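Local atomic coordinates of D,D-dipeptidase/D,D-carboxypeptidase (Enterococcus faecalis, PDB entry 4MUQ), a protein that probably acts as a zinc-dependent D,D-peptidase of vancomycin resistance, cleaving D-Ala-D-Ala dipeptides and removing terminal D-alanine from peptidoglycan precursors. Residues A[35-47]-A[64-76]. Residues are numbered along the deposited sequence; the frame is centred on the assembly and turned at random. Where two conformers were deposited one is given.
Sequences LVPADIRFPNILM and AGNSIVPVSGYRS. With 2D8 ((2R)-3-[(R)-[(1S)-1-aminoethyl](hydroxy)phosphoryl]-2-methylpropanoic acid), chain D; LY0 ((2R)-3-[(R)-[(1R)-1-aminoethyl](hydroxy)phosphoryl]-2-methylpropanoic acid), chain C.
The carbonyl oxygen of Leu-46 receives the backbone N-H of Tyr-74 at 2.7 Å (N to O) and nearly straight (170°), tying the two-stranded hairpin 35-47 to the loop that follows 68-72, an edge strand of the antiparallel active-site sheet of this Hedgehog/DD-peptidase fold. Water 2 reinforces the join, donating to Tyr-74 O and accepting from Leu-46 N. Gly-73, with no side chain, lets the two backbones come close at the crossing. With CG anti to the backbone N (chi1 175°), the Tyr-74 ring offers a face to Leu-35, whose CD1 sits over the ring centre in a CH-pi contact. Pro-70, rigid and apolar, sets CD over one face of Phe-42, toward the rim, while Val-69 CG1 touches Phe-42 CZ. At the turn, Arg-41 grips the Asp-39 carboxylate side-on, NE to OD2 and NH2 to OD1, in a salt bridge that steadies the guanidinium as NH1 makes a weak bond to Asn-66 OD1; Asp-39 OD2 also takes the backbone N-H of Arg-41, an Asx turn. On the ligand side, Ser-72 OG accepts from Arg-75 NH1 (2.9 Å), holding the guanidinium edge toward the phosphinate, where Arg-75 NH2 meets O31 of either ligand isomer at 2.8 Å.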
ATOM      1  N   LEU A  35       0.231  -1.540 -15.136  1.00 17.84           N
ATOM      2  CA  LEU A  35      -0.462  -2.706 -14.594  1.00 15.79           C
ATOM      3  C   LEU A  35      -0.082  -3.921 -15.401  1.00 20.64           C
ATOM      4  O   LEU A  35      -0.043  -3.870 -16.638  1.00 22.82           O
ATOM      5  CB  LEU A  35      -1.983  -2.525 -14.635  1.00 17.28           C
ATOM      6  CG  LEU A  35      -2.542  -1.484 -13.675  1.00 12.94           C
ATOM      7  CD1 LEU A  35      -4.039  -1.285 -13.897  1.00 16.39           C
ATOM      8  CD2 LEU A  35      -2.277  -1.886 -12.226  1.00 16.23           C
ATOM      9  N   VAL A  36       0.225  -5.010 -14.702  1.00 17.50           N
ATOM     10  CA  VAL A  36       0.542  -6.275 -15.350  1.00 17.32           C
ATOM     11  C   VAL A  36      -0.100  -7.401 -14.552  1.00 16.09           C
ATOM     12  O   VAL A  36      -0.417  -7.226 -13.383  1.00 14.21           O
ATOM     13  CB  VAL A  36       2.069  -6.531 -15.435  1.00 21.41           C
ATOM     14  CG1 VAL A  36       2.776  -5.435 -16.240  1.00 22.16           C
ATOM     15  CG2 VAL A  36       2.668  -6.660 -14.056  1.00 18.51           C
ATOM     16  N   PRO A  37      -0.305  -8.564 -15.193  1.00 17.54           N
ATOM     17  CA  PRO A  37      -0.824  -9.702 -14.430  1.00 15.95           C
ATOM     18  C   PRO A  37       0.149 -10.080 -13.329  1.00 15.19           C
ATOM     19  O   PRO A  37       1.353 -10.139 -13.575  1.00 22.65           O
ATOM     20  CB  PRO A  37      -0.896 -10.818 -15.476  1.00 18.40           C
ATOM     21  CG  PRO A  37      -1.048 -10.102 -16.779  1.00 21.19           C
ATOM     22  CD  PRO A  37      -0.202  -8.864 -16.633  1.00 20.72           C
ATOM     23  N   ALA A  38      -0.366 -10.359 -12.141  1.00 17.16           N
ATOM     24  CA  ALA A  38       0.491 -10.673 -11.005  1.00 20.70           C
ATOM     25  C   ALA A  38       1.213 -11.994 -11.201  1.00 16.29           C
ATOM     26  O   ALA A  38       2.344 -12.163 -10.752  1.00 17.91           O
ATOM     27  CB  ALA A  38      -0.312 -10.706  -9.726  1.00 35.31           C
ATOM     28  N   ASP A  39       0.561 -12.928 -11.887  1.00 16.24           N
ATOM     29  CA  ASP A  39       1.096 -14.271 -12.056  1.00 16.79           C
ATOM     30  C   ASP A  39       0.479 -14.884 -13.305  1.00 17.13           C
ATOM     31  O   ASP A  39      -0.700 -14.645 -13.587  1.00 19.97           O
ATOM     32  CB  ASP A  39       0.755 -15.113 -10.816  1.00 19.53           C
ATOM     33  CG  ASP A  39       1.521 -16.425 -10.767  1.00 24.21           C
ATOM     34  OD1 ASP A  39       2.460 -16.542  -9.951  1.00 22.35           O
ATOM     35  OD2 ASP A  39       1.200 -17.347 -11.547  1.00 26.04           O
ATOM     36  N   ILE A  40       1.281 -15.654 -14.038  1.00 18.65           N
ATOM     37  CA  ILE A  40       0.852 -16.442 -15.207  1.00 19.69           C
ATOM     38  C   ILE A  40      -0.376 -17.303 -14.901  1.00 19.26           C
ATOM     39  O   ILE A  40      -1.214 -17.565 -15.778  1.00 19.53           O
ATOM     40  CB  ILE A  40       2.028 -17.370 -15.682  1.00 21.57           C
ATOM     41  CG1 ILE A  40       3.102 -16.580 -16.427  1.00 29.26           C
ATOM     42  CG2 ILE A  40       1.545 -18.542 -16.526  1.00 23.27           C
ATOM     43  CD1 ILE A  40       2.569 -15.376 -17.162  1.00 37.66           C
ATOM     44  N   ARG A  41      -0.472 -17.748 -13.655  1.00 18.70           N
ATOM     45  CA  ARG A  41      -1.553 -18.632 -13.239  1.00 18.45           C
ATOM     46  C   ARG A  41      -2.850 -17.877 -13.000  1.00 18.06           C
ATOM     47  O   ARG A  41      -3.920 -18.482 -12.928  1.00 21.72           O
ATOM     48  CB  ARG A  41      -1.143 -19.418 -11.987  1.00 18.60           C
ATOM     49  CG  ARG A  41      -0.072 -20.469 -12.257  1.00 20.54           C
ATOM     50  CD  ARG A  41       0.638 -20.913 -10.971  1.00 21.90           C
ATOM     51  NE  ARG A  41       1.584 -19.906 -10.496  1.00 23.52           N
ATOM     52  CZ  ARG A  41       2.476 -20.113  -9.532  1.00 21.21           C
ATOM     53  NH1 ARG A  41       2.553 -21.305  -8.943  1.00 23.85           N
ATOM     54  NH2 ARG A  41       3.299 -19.140  -9.165  1.00 27.65           N
ATOM     55  N   PHE A  42      -2.755 -16.550 -12.898  1.00 17.04           N
ATOM     56  CA  PHE A  42      -3.912 -15.695 -12.635  1.00 18.24           C
ATOM     57  C   PHE A  42      -3.896 -14.449 -13.522  1.00 17.03           C
ATOM     58  O   PHE A  42      -3.686 -13.325 -13.039  1.00 16.51           O
ATOM     59  CB  PHE A  42      -3.947 -15.317 -11.150  1.00 22.21           C
ATOM     60  CG  PHE A  42      -4.033 -16.507 -10.247  1.00 21.99           C
ATOM     61  CD1 PHE A  42      -5.262 -17.082  -9.968  1.00 28.25           C
ATOM     62  CD2 PHE A  42      -2.886 -17.080  -9.722  1.00 22.01           C
ATOM     63  CE1 PHE A  42      -5.355 -18.197  -9.156  1.00 27.96           C
ATOM     64  CE2 PHE A  42      -2.963 -18.203  -8.909  1.00 28.16           C
ATOM     65  CZ  PHE A  42      -4.204 -18.759  -8.628  1.00 29.50           C
ATOM     66  N   PRO A  43      -4.137 -14.637 -14.830  1.00 16.01           N
ATOM     67  CA  PRO A  43      -3.967 -13.537 -15.790  1.00 18.89           C
ATOM     68  C   PRO A  43      -4.899 -12.353 -15.565  1.00 19.71           C
ATOM     69  O   PRO A  43      -4.608 -11.254 -16.035  1.00 22.03           O
ATOM     70  CB  PRO A  43      -4.292 -14.193 -17.141  1.00 22.11           C
ATOM     71  CG  PRO A  43      -5.115 -15.400 -16.792  1.00 17.69           C
ATOM     72  CD  PRO A  43      -4.528 -15.890 -15.504  1.00 17.40           C
ATOM     73  N   ASN A  44      -6.003 -12.563 -14.862  1.00 16.32           N
ATOM     74  CA  ASN A  44      -6.992 -11.502 -14.734  1.00 21.39           C
ATOM     75  C   ASN A  44      -6.832 -10.700 -13.451  1.00 20.44           C
ATOM     76  O   ASN A  44      -7.594  -9.775 -13.184  1.00 23.90           O
ATOM     77  CB  ASN A  44      -8.406 -12.065 -14.908  1.00 29.81           C
ATOM     78  CG  ASN A  44      -8.614 -12.692 -16.284  1.00 36.64           C
ATOM     79  OD1 ASN A  44      -8.419 -12.043 -17.310  1.00 41.17           O
ATOM     80  ND2 ASN A  44      -8.979 -13.970 -16.305  1.00 42.75           N
ATOM     81  N   ILE A  45      -5.832 -11.053 -12.654  1.00 13.68           N
ATOM     82  CA  ILE A  45      -5.522 -10.282 -11.467  0.50 13.77           C
ATOM     83  C   ILE A  45      -4.310  -9.408 -11.738  1.00 16.35           C
ATOM     84  O   ILE A  45      -3.185  -9.890 -11.802  1.00 17.39           O
ATOM     85  CB  ILE A  45      -5.289 -11.181 -10.257  0.50 20.25           C
ATOM     86  CG1 ILE A  45      -6.536 -12.036 -10.041  0.50 20.37           C
ATOM     87  CG2 ILE A  45      -4.938 -10.346  -9.019  0.50 17.17           C
ATOM     88  CD1 ILE A  45      -6.759 -12.444  -8.632  0.50 26.22           C
ATOM     89  N   LEU A  46      -4.552  -8.110 -11.915  1.00 13.33           N
ATOM     90  CA  LEU A  46      -3.475  -7.183 -12.258  1.00 13.33           C
ATOM     91  C   LEU A  46      -2.967  -6.450 -11.040  1.00 11.23           C
ATOM     92  O   LEU A  46      -3.697  -6.268 -10.069  1.00 10.76           O
ATOM     93  CB  LEU A  46      -3.980  -6.152 -13.267  1.00 13.46           C
ATOM     94  CG  LEU A  46      -4.720  -6.678 -14.490  1.00 14.52           C
ATOM     95  CD1 LEU A  46      -5.160  -5.516 -15.371  1.00 17.12           C
ATOM     96  CD2 LEU A  46      -3.835  -7.643 -15.273  1.00 20.03           C
ATOM     97  N   MET A  47      -1.689  -6.061 -11.082  1.00 10.91           N
ATOM     98  CA  MET A  47      -1.068  -5.224 -10.055  0.59 10.83           C
ATOM     99  C   MET A  47      -0.080  -4.303 -10.744  1.00 11.82           C
ATOM    100  O   MET A  47       0.334  -4.570 -11.871  1.00 12.55           O
ATOM    101  CB  MET A  47      -0.293  -6.070  -9.039  0.59 11.56           C
ATOM    102  CG  MET A  47      -1.141  -6.987  -8.181  0.59  9.99           C
ATOM    103  SD  MET A  47      -2.250  -6.113  -7.087  0.59 10.74           S
ATOM    104  CE  MET A  47      -1.095  -5.456  -5.880  0.59  9.74           C
ATOM    105  N   ALA A  64       5.841 -20.663  -1.136  1.00 21.57           N
ATOM    106  CA  ALA A  64       4.387 -20.737  -1.104  1.00 22.81           C
ATOM    107  C   ALA A  64       3.849 -21.774  -2.085  1.00 27.48           C
ATOM    108  O   ALA A  64       2.793 -22.365  -1.854  1.00 26.32           O
ATOM    109  CB  ALA A  64       3.796 -19.383  -1.403  1.00 21.95           C
ATOM    110  N   GLY A  65       4.578 -21.992  -3.176  1.00 27.36           N
ATOM    111  CA  GLY A  65       4.112 -22.886  -4.222  1.00 27.60           C
ATOM    112  C   GLY A  65       2.777 -22.411  -4.773  1.00 29.78           C
ATOM    113  O   GLY A  65       2.664 -21.297  -5.282  1.00 30.04           O
ATOM    114  N   ASN A  66       1.763 -23.256  -4.647  1.00 24.21           N
ATOM    115  CA  ASN A  66       0.412 -22.917  -5.058  1.00 23.06           C
ATOM    116  C   ASN A  66      -0.532 -22.789  -3.874  1.00 26.94           C
ATOM    117  O   ASN A  66      -1.743 -22.748  -4.056  1.00 29.95           O
ATOM    118  CB  ASN A  66      -0.123 -23.993  -6.003  1.00 25.28           C
ATOM    119  CG  ASN A  66       0.679 -24.089  -7.270  1.00 27.04           C
ATOM    120  OD1 ASN A  66       0.630 -23.184  -8.105  1.00 25.87           O
ATOM    121  ND2 ASN A  66       1.430 -25.173  -7.424  1.00 30.88           N
ATOM    122  N   SER A  67       0.024 -22.729  -2.665  1.00 23.52           N
ATOM    123  CA  SER A  67      -0.807 -22.719  -1.467  0.50 27.34           C
ATOM    124  C   SER A  67      -1.498 -21.376  -1.219  1.00 24.06           C
ATOM    125  O   SER A  67      -2.524 -21.326  -0.536  1.00 28.03           O
ATOM    126  CB  SER A  67       0.004 -23.163  -0.242  0.50 22.28           C
ATOM    127  OG  SER A  67       1.156 -22.358  -0.077  0.50 27.34           O
ATOM    128  N   ILE A  68      -0.949 -20.302  -1.782  1.00 24.72           N
ATOM    129  CA  ILE A  68      -1.566 -18.986  -1.673  1.00 21.92           C
ATOM    130  C   ILE A  68      -1.985 -18.517  -3.049  1.00 24.43           C
ATOM    131  O   ILE A  68      -1.199 -18.567  -3.996  1.00 37.22           O
ATOM    132  CB  ILE A  68      -0.614 -17.934  -1.070  1.00 20.75           C
ATOM    133  CG1 ILE A  68      -0.269 -18.300   0.374  1.00 20.12           C
ATOM    134  CG2 ILE A  68      -1.243 -16.539  -1.131  1.00 25.32           C
ATOM    135  CD1 ILE A  68       0.841 -17.454   0.982  1.00 25.72           C
ATOM    136  N   VAL A  69      -3.227 -18.070  -3.162  1.00 22.12           N
ATOM    137  CA  VAL A  69      -3.700 -17.540  -4.428  1.00 26.30           C
ATOM    138  C   VAL A  69      -4.111 -16.076  -4.313  1.00 25.09           C
ATOM    139  O   VAL A  69      -4.647 -15.640  -3.282  1.00 20.89           O
ATOM    140  CB  VAL A  69      -4.861 -18.370  -4.994  1.00 28.06           C
ATOM    141  CG1 VAL A  69      -4.408 -19.802  -5.269  1.00 30.35           C
ATOM    142  CG2 VAL A  69      -6.025 -18.356  -4.042  1.00 25.18           C
ATOM    143  N   PRO A  70      -3.834 -15.303  -5.370  1.00 20.81           N
ATOM    144  CA  PRO A  70      -4.335 -13.934  -5.411  1.00 16.62           C
ATOM    145  C   PRO A  70      -5.817 -13.995  -5.735  1.00 19.24           C
ATOM    146  O   PRO A  70      -6.229 -14.731  -6.635  1.00 28.14           O
ATOM    147  CB  PRO A  70      -3.532 -13.302  -6.546  1.00 18.94           C
ATOM    148  CG  PRO A  70      -3.198 -14.433  -7.450  1.00 21.68           C
ATOM    149  CD  PRO A  70      -3.035 -15.643  -6.561  1.00 26.25           C
ATOM    150  N   VAL A  71      -6.612 -13.276  -4.960  1.00 13.51           N
ATOM    151  CA  VAL A  71      -8.060 -13.286  -5.082  1.00 14.03           C
ATOM    152  C   VAL A  71      -8.546 -12.018  -5.775  1.00 13.61           C
ATOM    153  O   VAL A  71      -9.462 -12.063  -6.596  1.00 14.91           O
ATOM    154  CB  VAL A  71      -8.743 -13.431  -3.688  1.00 17.86           C
ATOM    155  CG1 VAL A  71     -10.257 -13.258  -3.800  1.00 21.34           C
ATOM    156  CG2 VAL A  71      -8.406 -14.772  -3.062  1.00 19.73           C
ATOM    157  N   SER A  72      -7.930 -10.888  -5.446  1.00 10.95           N
ATOM    158  CA  SER A  72      -8.316  -9.619  -6.048  1.00 12.68           C
ATOM    159  C   SER A  72      -7.144  -8.672  -5.982  1.00 10.48           C
ATOM    160  O   SER A  72      -6.559  -8.488  -4.914  1.00 12.05           O
ATOM    161  CB  SER A  72      -9.499  -9.009  -5.293  1.00 13.28           C
ATOM    162  OG  SER A  72      -9.974  -7.860  -5.970  1.00 15.29           O
ATOM    163  N   GLY A  73      -6.800  -8.072  -7.117  1.00 11.12           N
ATOM    164  CA  GLY A  73      -5.736  -7.079  -7.187  1.00 10.96           C
ATOM    165  C   GLY A  73      -6.283  -5.731  -7.602  1.00  9.24           C
ATOM    166  O   GLY A  73      -7.098  -5.141  -6.887  1.00 10.41           O
ATOM    167  N   TYR A  74      -5.832  -5.226  -8.744  1.00  9.65           N
ATOM    168  CA  TYR A  74      -6.390  -3.981  -9.260  1.00 10.67           C
ATOM    169  C   TYR A  74      -7.883  -4.143  -9.517  1.00 10.17           C
ATOM    170  O   TYR A  74      -8.313  -5.139 -10.101  1.00 11.19           O
ATOM    171  CB  TYR A  74      -5.699  -3.569 -10.556  1.00 11.43           C
ATOM    172  CG  TYR A  74      -6.350  -2.356 -11.174  1.00 12.18           C
ATOM    173  CD1 TYR A  74      -6.119  -1.093 -10.643  1.00 12.95           C
ATOM    174  CD2 TYR A  74      -7.225  -2.476 -12.235  1.00 11.84           C
ATOM    175  CE1 TYR A  74      -6.720   0.031 -11.179  1.00 15.49           C
ATOM    176  CE2 TYR A  74      -7.848  -1.346 -12.785  1.00 13.42           C
ATOM    177  CZ  TYR A  74      -7.582  -0.110 -12.232  1.00 15.68           C
ATOM    178  OH  TYR A  74      -8.177   1.019 -12.751  1.00 18.90           O
ATOM    179  N   ARG A  75      -8.663  -3.151  -9.083  1.00 10.65           N
ATOM    180  CA  ARG A  75     -10.072  -3.070  -9.458  1.00 10.68           C
ATOM    181  C   ARG A  75     -10.344  -1.690 -10.010  1.00 11.62           C
ATOM    182  O   ARG A  75      -9.866  -0.681  -9.470  1.00 12.62           O
ATOM    183  CB  ARG A  75     -10.986  -3.363  -8.264  1.00 11.72           C
ATOM    184  CG  ARG A  75     -10.698  -4.726  -7.659  1.00 12.78           C
ATOM    185  CD  ARG A  75     -11.813  -5.278  -6.800  1.00 20.59           C
ATOM    186  NE  ARG A  75     -12.068  -4.496  -5.594  1.00 14.38           N
ATOM    187  CZ  ARG A  75     -11.857  -4.923  -4.342  1.00 11.97           C
ATOM    188  NH1 ARG A  75     -11.328  -6.113  -4.080  1.00 14.65           N
ATOM    189  NH2 ARG A  75     -12.157  -4.129  -3.336  1.00 13.31           N
ATOM    190  N   SER A  76     -11.088  -1.655 -11.102  1.00 10.62           N
ATOM    191  CA  SER A  76     -11.535  -0.412 -11.698  1.00  9.95           C
ATOM    192  C   SER A  76     -12.683   0.170 -10.889  1.00 10.04           C
ATOM    193  O   SER A  76     -13.256  -0.488 -10.023  1.00 10.15           O
ATOM    194  CB  SER A  76     -12.042  -0.678 -13.099  1.00 13.70           C
ATOM    195  OG  SER A  76     -13.187  -1.520 -13.056  1.00 12.48           O
TER
HETATM  196  C4  2D8 D 303     -12.243  -4.251   1.250  0.50 14.51           C
HETATM  197  C5  2D8 D 303     -11.438  -3.015   1.006  0.50 11.43           C
HETATM  198  C6  2D8 D 303     -11.819  -2.400  -0.332  0.50 17.69           C
HETATM  199  C7  2D8 D 303     -11.675  -2.061   2.163  0.50 16.13           C
HETATM  200  N1  2D8 D 303     -12.532  -8.127  -0.252  0.50 16.78           N
HETATM  201  P   2D8 D 303     -11.627  -5.727   0.393  0.50  5.77           P
HETATM  202  C1  2D8 D 303     -13.992  -6.216  -0.656  0.50 23.25           C
HETATM  203  C2  2D8 D 303     -13.002  -6.905   0.262  0.50  9.95           C
HETATM  204  O31 2D8 D 303     -11.133  -5.292  -1.006  0.50 51.75           O
HETATM  205  O32 2D8 D 303     -10.420  -6.422   1.102  0.50 42.59           O
HETATM  206  O61 2D8 D 303     -10.937  -1.816  -0.938  0.50  5.05           O
HETATM  207  O62 2D8 D 303     -12.972  -2.479  -0.722  0.50 27.78           O
HETATM  208  P   LY0 C 302     -11.629  -5.731   0.387  0.50 38.18           P
HETATM  209  C1  LY0 C 302     -13.991  -6.185  -0.672  0.50 15.46           C
HETATM  210  N1  LY0 C 302     -13.591  -7.234   1.380  0.50 13.59           N
HETATM  211  C2  LY0 C 302     -12.967  -6.939   0.152  0.50 37.53           C
HETATM  212  C4  LY0 C 302     -12.250  -4.257   1.244  0.50 14.68           C
HETATM  213  C5  LY0 C 302     -11.441  -3.018   1.006  0.50  9.33           C
HETATM  214  C6  LY0 C 302     -11.820  -2.401  -0.331  0.50  8.65           C
HETATM  215  C7  LY0 C 302     -11.676  -2.064   2.163  0.50  8.72           C
HETATM  216  O31 LY0 C 302     -11.115  -5.286  -1.002  0.50  9.88           O
HETATM  217  O32 LY0 C 302     -10.420  -6.419   1.101  0.50  5.61           O
HETATM  218  O61 LY0 C 302     -10.936  -1.816  -0.938  0.50 28.15           O
HETATM  219  O62 LY0 C 302     -12.972  -2.479  -0.722  0.50  5.57           O
HETATM  220  O   HOH W   1       4.709 -20.041  -6.513  1.00 47.32           O
HETATM  221  O   HOH W   2      -7.135  -6.898 -11.728  1.00 17.32           O